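Local coordinates for protein nicotinamide riboside transporter PnuC (Neisseria mucosa ATCC 25996, PDB 4QTN) that probably carries the vitamin B3 form nicotinamide riboside across the bacterial inner membrane, working as a homotrimer with a substrate pocket in each subunit's helical bundle, at residues I62-F67 with A104-H109; K124-R129 with L176-Q181; L191-W196 with M213-L218. One frame throughout, in Å; residues are numbered along the deposited sequence.

In the fold
The three contacts join different helices and loops of one transmembrane bundle. Interaction 1 is buried and aromatic, joining the start of helix 64-80 to the end of helix 85-107. Interaction 2, more open, links two probably cytoplasmic segments, one leading into helix 128-147, through backbone bonds and charged side chains, and it alone reaches the second subunit with a hydrogen bond. In interaction 3, partly buried but with Thr192 and Tyr214 inside, helices 181-198 and 208-234 meet by apolar and ring packing. Interactions 1 and 2 touch where Trp106 and His109 meet Arg177; interaction 3 lies about 24 Å from each, centre to centre. Interactions 1 and 3 each touch the bound nicotinamide riboside.

Interaction 1. Residues I62-F67 with A104-H109; sequences ISNYLF and AMWRKH
The indole NE1 of Trp106 donates to the backbone O of Met174 in helix 158-175, while the hydroxyl of Tyr65 lies over the same indole without joining that bond. Tyr65 OH is 3.2 Å from Trp106 NE1, but the angle is too poor for a hydrogen bond, and the oxygen sits above one indole face, displaced toward its rim. The rings form a T-shaped (edge-to-face) pair in which Tyr65 offers its edge to the five-membered ring of Trp106, with planes at 82°. Tyr65 CE2 approaches Trp106 CG to 3.7 Å.

Asn64 touches both rings. Its ND2 stands over the centre of one Tyr65 face and approaches the indole obliquely, 3.9 Å from Trp106 CZ3 on the six-membered part; a weak hydrogen bond ties the same nitrogen to Lys61 O. With CG1 of Ile62 set anti to the backbone N (chi1 -176°), CD1 extends to the neighbouring helix turn, 3.5 Å from Arg107 N and 4.1 Å from Trp106 CB.

Asn64 also touches the bound nicotinamide riboside, and Tyr65 lies about 3 Å, between nearest side-chain atoms, from the substrate-binding Gln99. Met174, which receives the indole N-H, lines the pocket as well. The T-shaped pair is thus placed to act as a second shell beside the substrate pocket of this transmembrane helical bundle.

Interaction 2. Residues K124-R129 with L176-Q181; sequences KALTVR and LRYREQ
Lys124 and Tyr178 are joined by a single beta bridge of the parallel pattern, Lys124 N giving its hydrogen to Arg177 O at 2.7 Å and Arg179 N giving its own to Lys124 O at 2.8 Å. The bridge follows directly on a Schellman motif, in which Arg177, just past the end of helix 158-175, takes a positive phi, and it leads into a type I turn from Tyr178 to Gln181.

Leu126 and Tyr178 supply the apolar centre. Methyl CD2 of Leu126 sits over one face of the phenol, 3.5 Å from the Tyr178 ring centroid and 18° off the normal, a CH-pi contact in which the two side chains meet nearly at right angles. The chain of Lys124, bent at chi3 (-70°), places CE between one face of the Arg177 guanidinium and the hydroxyl end of Tyr178. Lys124 NZ consequently lies 3.8 Å from Arg177 NH1, two like charges side by side.

Two residues past the bridge, Glu180 takes hold of the 124-129 backbone. Its OE1 accepts from Leu126 N at 3.1 Å, the donor standing above the carboxylate plane. The partner oxygen, Glu180 OE2, lies 3.1 Å from Arg179 NH1 over a face of the guanidinium, an attraction of charges with no N-H aimed at it. Arg179 NH2 in turn rests against the methyl of Ala125. Across the trimer interface, Leu126 O is hydrogen-bonded to His17 NE2 of the second subunit, and Arg179 and Glu180 pack on the same histidine.

Backbone bonds therefore fix the register of these probably cytoplasmic segments. Glu180, holding a main-chain N-H, probably offsets the charge of Arg179, whereas the approach of Lys124 to Arg177 is probably unfavourable by charge.

Interaction 3. Residues L191-W196 with M213-L218; sequences LTISLW and MYVMYL
Thr192 sets its methyl over the Tyr214 ring: CG2 stands 3.4 Å from the ring centroid and only 8° off the normal, a CH-pi contact over the centre of one face. The first torsion of Thr192 turns CG2 away from the backbone N and leaves OG1 beside it, where the hydroxyl bonds Val188 O one turn back. The opposite face of the Tyr214 ring is backed by Tyr217 CD2 from its own helix.

Trp196, one turn beyond Thr192, stands off to the side. Its five-membered ring is tilted 29° from the Tyr214 ring, but the centroids are 5.7 Å apart and the rings hardly overlap; Trp196 NE1 is instead hydrogen-bonded to Tyr75 OH. Ile193 and Tyr214 run alongside each other with their ends pointing opposite ways, bringing Ile193 CG1 to 3.7 Å from Tyr214 CB. The extended end of Ile193 goes on to Val215, which it crosses almost perpendicularly, CD1 lying 3.8 Å from Val215 CG2.

These layers join antiparallel segments whose axes come within 9.1 Å at an angle of 166°. Val215 also packs on Ile190 of the third subunit, while Tyr217, bonded to Gly50 O, touches nicotinamide riboside. The helices thus adhere through methyl, ring and aliphatic surfaces, Thr192 OG1 and Trp196 NE1 having polar partners of their own, and the Tyr214 ring, packed between Thr192 and Tyr217, probably helps to position that substrate-binding tyrosine.

Interaction 1. Residues I62-F67 with A104-H109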
loop_
_atom_site.group_PDB
_atom_site.type_symbol
_atom_site.label_atom_id
_atom_site.label_comp_id
_atom_site.label_asym_id
_atom_site.label_seq_id
_atom_site.Cartn_x
_atom_site.Cartn_y
_atom_site.Cartn_z
ATOM N N ILE C 62 3.165 16.914 22.029
ATOM C CA ILE C 62 3.497 18.317 21.719
ATOM C C ILE C 62 4.940 18.522 21.285
ATOM O O ILE C 62 5.255 19.488 20.571
ATOM C CB ILE C 62 3.214 19.244 22.906
ATOM C CG1 ILE C 62 3.478 20.692 22.507
ATOM C CG2 ILE C 62 4.051 18.837 24.120
ATOM C CD1 ILE C 62 2.379 21.632 22.905
ATOM N N SER C 63 5.815 17.621 21.732
ATOM C CA SER C 63 7.246 17.706 21.441
ATOM C C SER C 63 7.566 17.265 20.046
ATOM O O SER C 63 8.720 17.098 19.717
ATOM C CB SER C 63 8.040 16.837 22.400
ATOM O OG SER C 63 7.833 15.464 22.101
ATOM N N ASN C 64 6.541 17.021 19.241
ATOM C CA ASN C 64 6.743 16.795 17.824
ATOM C C ASN C 64 7.390 18.012 17.188
ATOM O O ASN C 64 8.230 17.879 16.310
ATOM C CB ASN C 64 5.418 16.449 17.113
ATOM C CG ASN C 64 4.738 17.669 16.509
ATOM O OD1 ASN C 64 5.045 18.080 15.376
ATOM N ND2 ASN C 64 3.799 18.250 17.254
ATOM N N TYR C 65 7.041 19.197 17.689
ATOM C CA TYR C 65 7.386 20.450 17.013
ATOM C C TYR C 65 8.876 20.769 17.006
ATOM O O TYR C 65 9.397 21.299 16.015
ATOM C CB TYR C 65 6.594 21.615 17.582
ATOM C CG TYR C 65 5.144 21.608 17.167
ATOM C CD1 TYR C 65 4.782 21.764 15.836
ATOM C CD2 TYR C 65 4.137 21.447 18.110
ATOM C CE1 TYR C 65 3.457 21.759 15.456
ATOM C CE2 TYR C 65 2.809 21.447 17.741
ATOM C CZ TYR C 65 2.472 21.603 16.416
ATOM O OH TYR C 65 1.141 21.592 16.044
ATOM N N LEU C 66 9.560 20.456 18.103
ATOM C CA LEU C 66 10.997 20.624 18.151
ATOM C C LEU C 66 11.692 19.762 17.091
ATOM O O LEU C 66 12.514 20.260 16.313
ATOM C CB LEU C 66 11.535 20.300 19.534
ATOM C CG LEU C 66 13.061 20.219 19.597
ATOM C CD1 LEU C 66 13.710 21.490 19.049
ATOM C CD2 LEU C 66 13.528 19.929 21.017
ATOM N N PHE C 67 11.356 18.472 17.066
ATOM C CA PHE C 67 11.833 17.564 16.017
ATOM C C PHE C 67 11.526 18.095 14.628
ATOM O O PHE C 67 12.402 18.139 13.771
ATOM C CB PHE C 67 11.230 16.166 16.182
ATOM C CG PHE C 67 11.725 15.436 17.389
ATOM C CD1 PHE C 67 12.997 14.875 17.410
ATOM C CD2 PHE C 67 10.924 15.317 18.518
ATOM C CE1 PHE C 67 13.458 14.208 18.532
ATOM C CE2 PHE C 67 11.379 14.652 19.648
ATOM C CZ PHE C 67 12.648 14.098 19.656
ATOM N N ALA C 104 2.531 26.974 19.669
ATOM C CA ALA C 104 1.665 27.954 20.313
ATOM C C ALA C 104 0.270 27.394 20.548
ATOM O O ALA C 104 -0.152 27.233 21.695
ATOM C CB ALA C 104 1.593 29.231 19.477
HETATM N N MSE C 105 -0.433 27.069 19.457
HETATM C CA MSE C 105 -1.865 26.741 19.520
HETATM C C MSE C 105 -2.142 25.371 20.044
HETATM O O MSE C 105 -3.194 25.139 20.629
HETATM C CB MSE C 105 -2.496 26.802 18.163
HETATM C CG MSE C 105 -2.324 28.147 17.535
HETATM SE SE MSE C 105 -2.744 27.829 15.664
HETATM C CE MSE C 105 -1.084 26.913 15.137
ATOM N N TRP C 106 -1.236 24.428 19.792
ATOM C CA TRP C 106 -1.332 23.119 20.425
ATOM C C TRP C 106 -1.156 23.271 21.943
ATOM O O TRP C 106 -1.981 22.780 22.718
ATOM C CB TRP C 106 -0.298 22.152 19.851
ATOM C CG TRP C 106 -0.805 21.256 18.719
ATOM C CD1 TRP C 106 -1.572 21.632 17.648
ATOM C CD2 TRP C 106 -0.504 19.864 18.522
ATOM N NE1 TRP C 106 -1.787 20.559 16.812
ATOM C CE2 TRP C 106 -1.142 19.462 17.324
ATOM C CE3 TRP C 106 0.239 18.913 19.247
ATOM C CZ2 TRP C 106 -1.068 18.147 16.839
ATOM C CZ3 TRP C 106 0.309 17.604 18.765
ATOM C CH2 TRP C 106 -0.335 17.238 17.571
ATOM N N ARG C 107 -0.110 24.006 22.351
ATOM C CA ARG C 107 0.210 24.224 23.780
ATOM C C ARG C 107 -1.008 24.539 24.629
ATOM O O ARG C 107 -1.097 24.117 25.775
ATOM C CB ARG C 107 1.250 25.338 23.942
ATOM C CG ARG C 107 1.892 25.401 25.332
ATOM C CD ARG C 107 2.873 26.559 25.443
ATOM N NE ARG C 107 2.291 27.802 24.948
ATOM C CZ ARG C 107 2.975 28.916 24.722
ATOM N NH1 ARG C 107 2.352 29.994 24.263
ATOM N NH2 ARG C 107 4.281 28.957 24.953
ATOM N N LYS C 108 -1.941 25.290 24.060
ATOM C CA LYS C 108 -3.147 25.699 24.773
ATOM C C LYS C 108 -4.173 24.580 24.965
ATOM O O LYS C 108 -5.076 24.720 25.756
ATOM C CB LYS C 108 -3.803 26.898 24.069
ATOM C CG LYS C 108 -3.829 28.183 24.888
ATOM C CD LYS C 108 -3.739 29.406 24.000
ATOM C CE LYS C 108 -4.410 29.168 22.657
ATOM N NZ LYS C 108 -4.186 30.301 21.708
ATOM N N HIS C 109 -4.028 23.474 24.240
ATOM C CA HIS C 109 -5.113 22.478 24.151
ATOM C C HIS C 109 -4.677 21.040 24.427
ATOM O O HIS C 109 -5.012 20.122 23.673
ATOM C CB HIS C 109 -5.841 22.584 22.803
ATOM C CG HIS C 109 -6.633 23.842 22.651
ATOM N ND1 HIS C 109 -6.114 24.982 22.075
ATOM C CD2 HIS C 109 -7.888 24.158 23.047
ATOM C CE1 HIS C 109 -7.023 25.940 22.104
ATOM N NE2 HIS C 109 -8.107 25.467 22.689
#

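Interaction 2. Residues K124-R129 with L176-Q181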
loop_
_atom_site.group_PDB
_atom_site.type_symbol
_atom_site.label_atom_id
_atom_site.label_comp_id
_atom_site.label_asym_id
_atom_site.label_seq_id
_atom_site.Cartn_x
_atom_site.Cartn_y
_atom_site.Cartn_z
ATOM N N LYS C 124 -10.089 17.291 17.213
ATOM C CA LYS C 124 -11.442 17.675 16.777
ATOM C C LYS C 124 -11.769 17.043 15.427
ATOM O O LYS C 124 -10.868 16.669 14.680
ATOM C CB LYS C 124 -11.587 19.211 16.690
ATOM C CG LYS C 124 -11.325 19.940 17.994
ATOM C CD LYS C 124 -11.713 21.412 17.928
ATOM C CE LYS C 124 -10.780 22.212 17.020
ATOM N NZ LYS C 124 -10.945 23.682 17.212
ATOM N N ALA C 125 -13.066 16.945 15.119
ATOM C CA ALA C 125 -13.530 16.344 13.868
ATOM C C ALA C 125 -14.405 17.308 13.084
ATOM O O ALA C 125 -15.476 17.683 13.546
ATOM C CB ALA C 125 -14.294 15.060 14.149
ATOM N N LEU C 126 -13.941 17.691 11.886
ATOM C CA LEU C 126 -14.757 18.425 10.903
ATOM C C LEU C 126 -15.982 17.629 10.493
ATOM O O LEU C 126 -15.944 16.388 10.487
ATOM C CB LEU C 126 -13.946 18.721 9.645
ATOM C CG LEU C 126 -12.706 19.601 9.727
ATOM C CD1 LEU C 126 -12.092 19.653 8.353
ATOM C CD2 LEU C 126 -13.001 21.008 10.239
ATOM N N THR C 127 -17.061 18.335 10.117
ATOM C CA THR C 127 -18.228 17.675 9.498
ATOM C C THR C 127 -18.139 17.750 7.983
ATOM O O THR C 127 -17.246 18.400 7.442
ATOM C CB THR C 127 -19.564 18.261 9.965
ATOM O OG1 THR C 127 -19.830 19.470 9.251
ATOM C CG2 THR C 127 -19.535 18.535 11.449
ATOM N N VAL C 128 -19.047 17.057 7.305
ATOM C CA VAL C 128 -18.947 16.882 5.872
ATOM C C VAL C 128 -19.067 18.250 5.204
ATOM O O VAL C 128 -18.325 18.576 4.248
ATOM C CB VAL C 128 -20.058 15.939 5.349
ATOM C CG1 VAL C 128 -19.820 15.582 3.894
ATOM C CG2 VAL C 128 -20.144 14.672 6.201
ATOM N N ARG C 129 -19.992 19.061 5.729
ATOM C CA ARG C 129 -20.203 20.411 5.242
ATOM C C ARG C 129 -18.928 21.202 5.442
ATOM O O ARG C 129 -18.314 21.654 4.475
ATOM C CB ARG C 129 -21.376 21.081 5.968
ATOM C CG ARG C 129 -22.354 21.778 5.030
ATOM C CD ARG C 129 -23.238 22.807 5.747
ATOM N NE ARG C 129 -23.981 22.255 6.894
ATOM C CZ ARG C 129 -25.294 21.996 6.906
ATOM N NH1 ARG C 129 -26.036 22.211 5.822
ATOM N NH2 ARG C 129 -25.867 21.518 8.005
ATOM N N LEU C 176 -4.440 23.284 13.573
ATOM C CA LEU C 176 -5.821 23.480 14.069
ATOM C C LEU C 176 -6.452 22.264 14.810
ATOM O O LEU C 176 -7.611 22.334 15.210
ATOM C CB LEU C 176 -6.746 23.915 12.932
ATOM C CG LEU C 176 -6.795 25.385 12.495
ATOM C CD1 LEU C 176 -8.191 25.699 11.980
ATOM C CD2 LEU C 176 -6.401 26.353 13.609
ATOM N N ARG C 177 -5.701 21.155 14.936
ATOM C CA ARG C 177 -6.121 19.965 15.727
ATOM C C ARG C 177 -7.265 19.106 15.124
ATOM O O ARG C 177 -8.026 18.488 15.858
ATOM C CB ARG C 177 -6.466 20.366 17.161
ATOM C CG ARG C 177 -5.268 20.758 17.991
ATOM C CD ARG C 177 -5.560 21.947 18.890
ATOM N NE ARG C 177 -6.837 21.814 19.576
ATOM C CZ ARG C 177 -7.792 22.736 19.563
ATOM N NH1 ARG C 177 -7.602 23.893 18.918
ATOM N NH2 ARG C 177 -8.933 22.508 20.207
ATOM N N TYR C 178 -7.373 19.057 13.800
ATOM C CA TYR C 178 -8.456 18.295 13.163
ATOM C C TYR C 178 -7.993 16.939 12.681
ATOM O O TYR C 178 -6.914 16.805 12.111
ATOM C CB TYR C 178 -9.093 19.088 12.014
ATOM C CG TYR C 178 -9.972 20.224 12.499
ATOM C CD1 TYR C 178 -11.236 19.973 13.057
ATOM C CD2 TYR C 178 -9.531 21.537 12.445
ATOM C CE1 TYR C 178 -12.034 21.005 13.518
ATOM C CE2 TYR C 178 -10.319 22.578 12.911
ATOM C CZ TYR C 178 -11.571 22.309 13.444
ATOM O OH TYR C 178 -12.349 23.347 13.911
ATOM N N ARG C 179 -8.815 15.927 12.907
ATOM C CA ARG C 179 -8.468 14.570 12.513
ATOM C C ARG C 179 -8.459 14.355 10.991
ATOM O O ARG C 179 -7.882 13.411 10.518
ATOM C CB ARG C 179 -9.396 13.569 13.165
ATOM C CG ARG C 179 -9.728 12.410 12.261
ATOM C CD ARG C 179 -10.400 11.305 13.018
ATOM N NE ARG C 179 -11.795 11.607 13.288
ATOM C CZ ARG C 179 -12.751 11.599 12.368
ATOM N NH1 ARG C 179 -12.462 11.321 11.093
ATOM N NH2 ARG C 179 -13.999 11.881 12.716
ATOM N N GLU C 180 -9.114 15.218 10.230
ATOM C CA GLU C 180 -9.208 14.991 8.777
ATOM C C GLU C 180 -7.883 15.255 8.051
ATOM O O GLU C 180 -7.744 14.955 6.864
ATOM C CB GLU C 180 -10.359 15.795 8.160
ATOM C CG GLU C 180 -11.747 15.205 8.449
ATOM C CD GLU C 180 -12.101 15.209 9.937
ATOM O OE1 GLU C 180 -11.586 16.087 10.663
ATOM O OE2 GLU C 180 -12.895 14.337 10.377
ATOM N N GLN C 181 -6.910 15.799 8.784
ATOM C CA GLN C 181 -5.587 16.053 8.247
ATOM C C GLN C 181 -4.984 14.756 7.682
ATOM O O GLN C 181 -4.435 14.751 6.587
ATOM C CB GLN C 181 -4.684 16.626 9.336
ATOM C CG GLN C 181 -4.570 15.723 10.567
ATOM C CD GLN C 181 -3.351 16.023 11.408
ATOM O OE1 GLN C 181 -2.225 16.021 10.911
ATOM N NE2 GLN C 181 -3.567 16.286 12.693
#

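Interaction 3. Residues L191-W196 with M213-L218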
loop_
_atom_site.group_PDB
_atom_site.type_symbol
_atom_site.label_atom_id
_atom_site.label_comp_id
_atom_site.label_asym_id
_atom_site.label_seq_id
_atom_site.Cartn_x
_atom_site.Cartn_y
_atom_site.Cartn_z
ATOM N N LEU C 191 2.255 10.897 -2.831
ATOM C CA LEU C 191 2.777 11.818 -3.851
ATOM C C LEU C 191 4.276 12.057 -3.750
ATOM O O LEU C 191 4.996 11.856 -4.719
ATOM C CB LEU C 191 1.995 13.125 -3.882
ATOM C CG LEU C 191 0.581 12.894 -4.415
ATOM C CD1 LEU C 191 -0.170 14.197 -4.591
ATOM C CD2 LEU C 191 0.626 12.100 -5.717
ATOM N N THR C 192 4.749 12.436 -2.563
ATOM C CA THR C 192 6.188 12.650 -2.342
ATOM C C THR C 192 7.075 11.393 -2.571
ATOM O O THR C 192 8.255 11.528 -2.911
ATOM C CB THR C 192 6.475 13.220 -0.953
ATOM O OG1 THR C 192 5.569 14.279 -0.688
ATOM C CG2 THR C 192 7.878 13.759 -0.886
ATOM N N ILE C 193 6.519 10.190 -2.376
ATOM C CA ILE C 193 7.257 8.975 -2.718
ATOM C C ILE C 193 7.563 8.976 -4.213
ATOM O O ILE C 193 8.705 8.734 -4.609
ATOM C CB ILE C 193 6.513 7.682 -2.311
ATOM C CG1 ILE C 193 6.604 7.458 -0.811
ATOM C CG2 ILE C 193 7.134 6.479 -2.987
ATOM C CD1 ILE C 193 5.658 6.394 -0.310
ATOM N N SER C 194 6.547 9.300 -5.030
ATOM C CA SER C 194 6.709 9.464 -6.498
ATOM C C SER C 194 7.702 10.541 -6.848
ATOM O O SER C 194 8.449 10.394 -7.791
ATOM C CB SER C 194 5.386 9.820 -7.162
ATOM O OG SER C 194 4.402 8.848 -6.923
ATOM N N LEU C 195 7.663 11.657 -6.115
ATOM C CA LEU C 195 8.621 12.760 -6.314
ATOM C C LEU C 195 10.063 12.316 -6.190
ATOM O O LEU C 195 10.877 12.607 -7.062
ATOM C CB LEU C 195 8.353 13.904 -5.350
ATOM C CG LEU C 195 7.198 14.789 -5.751
ATOM C CD1 LEU C 195 7.273 16.100 -4.991
ATOM C CD2 LEU C 195 7.216 15.023 -7.257
ATOM N N TRP C 196 10.387 11.615 -5.114
ATOM C CA TRP C 196 11.731 11.115 -4.952
ATOM C C TRP C 196 12.035 9.903 -5.851
ATOM O O TRP C 196 13.195 9.582 -6.070
ATOM C CB TRP C 196 12.014 10.785 -3.500
ATOM C CG TRP C 196 12.098 11.965 -2.607
ATOM C CD1 TRP C 196 11.123 12.433 -1.789
ATOM C CD2 TRP C 196 13.243 12.788 -2.380
ATOM N NE1 TRP C 196 11.578 13.510 -1.072
ATOM C CE2 TRP C 196 12.878 13.748 -1.411
ATOM C CE3 TRP C 196 14.542 12.812 -2.903
ATOM C CZ2 TRP C 196 13.759 14.730 -0.958
ATOM C CZ3 TRP C 196 15.427 13.787 -2.445
ATOM C CH2 TRP C 196 15.027 14.738 -1.487
HETATM N N MSE C 213 12.237 7.403 4.054
HETATM C CA MSE C 213 11.486 8.148 5.042
HETATM C C MSE C 213 10.030 8.296 4.637
HETATM O O MSE C 213 9.139 8.043 5.446
HETATM C CB MSE C 213 12.094 9.507 5.268
HETATM C CG MSE C 213 11.232 10.235 6.270
HETATM SE SE MSE C 213 11.891 12.053 6.455
HETATM C CE MSE C 213 11.247 12.733 4.728
ATOM N N TYR C 214 9.774 8.695 3.388
ATOM C CA TYR C 214 8.394 8.873 2.924
ATOM C C TYR C 214 7.575 7.605 2.832
ATOM O O TYR C 214 6.351 7.667 2.887
ATOM C CB TYR C 214 8.319 9.673 1.625
ATOM C CG TYR C 214 8.251 11.120 1.898
ATOM C CD1 TYR C 214 7.037 11.735 2.146
ATOM C CD2 TYR C 214 9.409 11.866 2.042
ATOM C CE1 TYR C 214 6.971 13.072 2.484
ATOM C CE2 TYR C 214 9.361 13.209 2.369
ATOM C CZ TYR C 214 8.139 13.808 2.598
ATOM O OH TYR C 214 8.078 15.142 2.932
ATOM N N VAL C 215 8.230 6.449 2.718
ATOM C CA VAL C 215 7.502 5.191 2.843
ATOM C C VAL C 215 7.069 4.980 4.290
ATOM O O VAL C 215 5.922 4.643 4.547
ATOM C CB VAL C 215 8.288 3.984 2.300
ATOM C CG1 VAL C 215 7.519 2.679 2.524
ATOM C CG2 VAL C 215 8.553 4.176 0.827
HETATM N N MSE C 216 7.967 5.254 5.236
HETATM C CA MSE C 216 7.636 5.116 6.664
HETATM C C MSE C 216 6.591 6.132 7.051
HETATM O O MSE C 216 5.724 5.854 7.875
HETATM C CB MSE C 216 8.882 5.244 7.521
HETATM C CG MSE C 216 9.978 4.336 6.973
HETATM SE SE MSE C 216 11.657 4.617 7.978
HETATM C CE MSE C 216 12.650 3.064 7.292
ATOM N N TYR C 217 6.654 7.311 6.440
ATOM C CA TYR C 217 5.611 8.321 6.594
ATOM C C TYR C 217 4.231 7.797 6.220
ATOM O O TYR C 217 3.263 8.066 6.921
ATOM C CB TYR C 217 5.922 9.556 5.751
ATOM C CG TYR C 217 6.771 10.568 6.450
ATOM C CD1 TYR C 217 7.517 10.215 7.580
ATOM C CD2 TYR C 217 6.867 11.887 5.971
ATOM C CE1 TYR C 217 8.319 11.143 8.226
ATOM C CE2 TYR C 217 7.674 12.826 6.609
ATOM C CZ TYR C 217 8.397 12.448 7.741
ATOM O OH TYR C 217 9.196 13.363 8.390
ATOM N N LEU C 218 4.147 7.079 5.098
ATOM C CA LEU C 218 2.879 6.586 4.576
ATOM C C LEU C 218 2.235 5.605 5.551
ATOM O O LEU C 218 1.034 5.711 5.866
ATOM C CB LEU C 218 3.092 5.910 3.210
ATOM C CG LEU C 218 1.961 5.673 2.170
ATOM C CD1 LEU C 218 2.139 4.295 1.541
ATOM C CD2 LEU C 218 0.518 5.857 2.678
#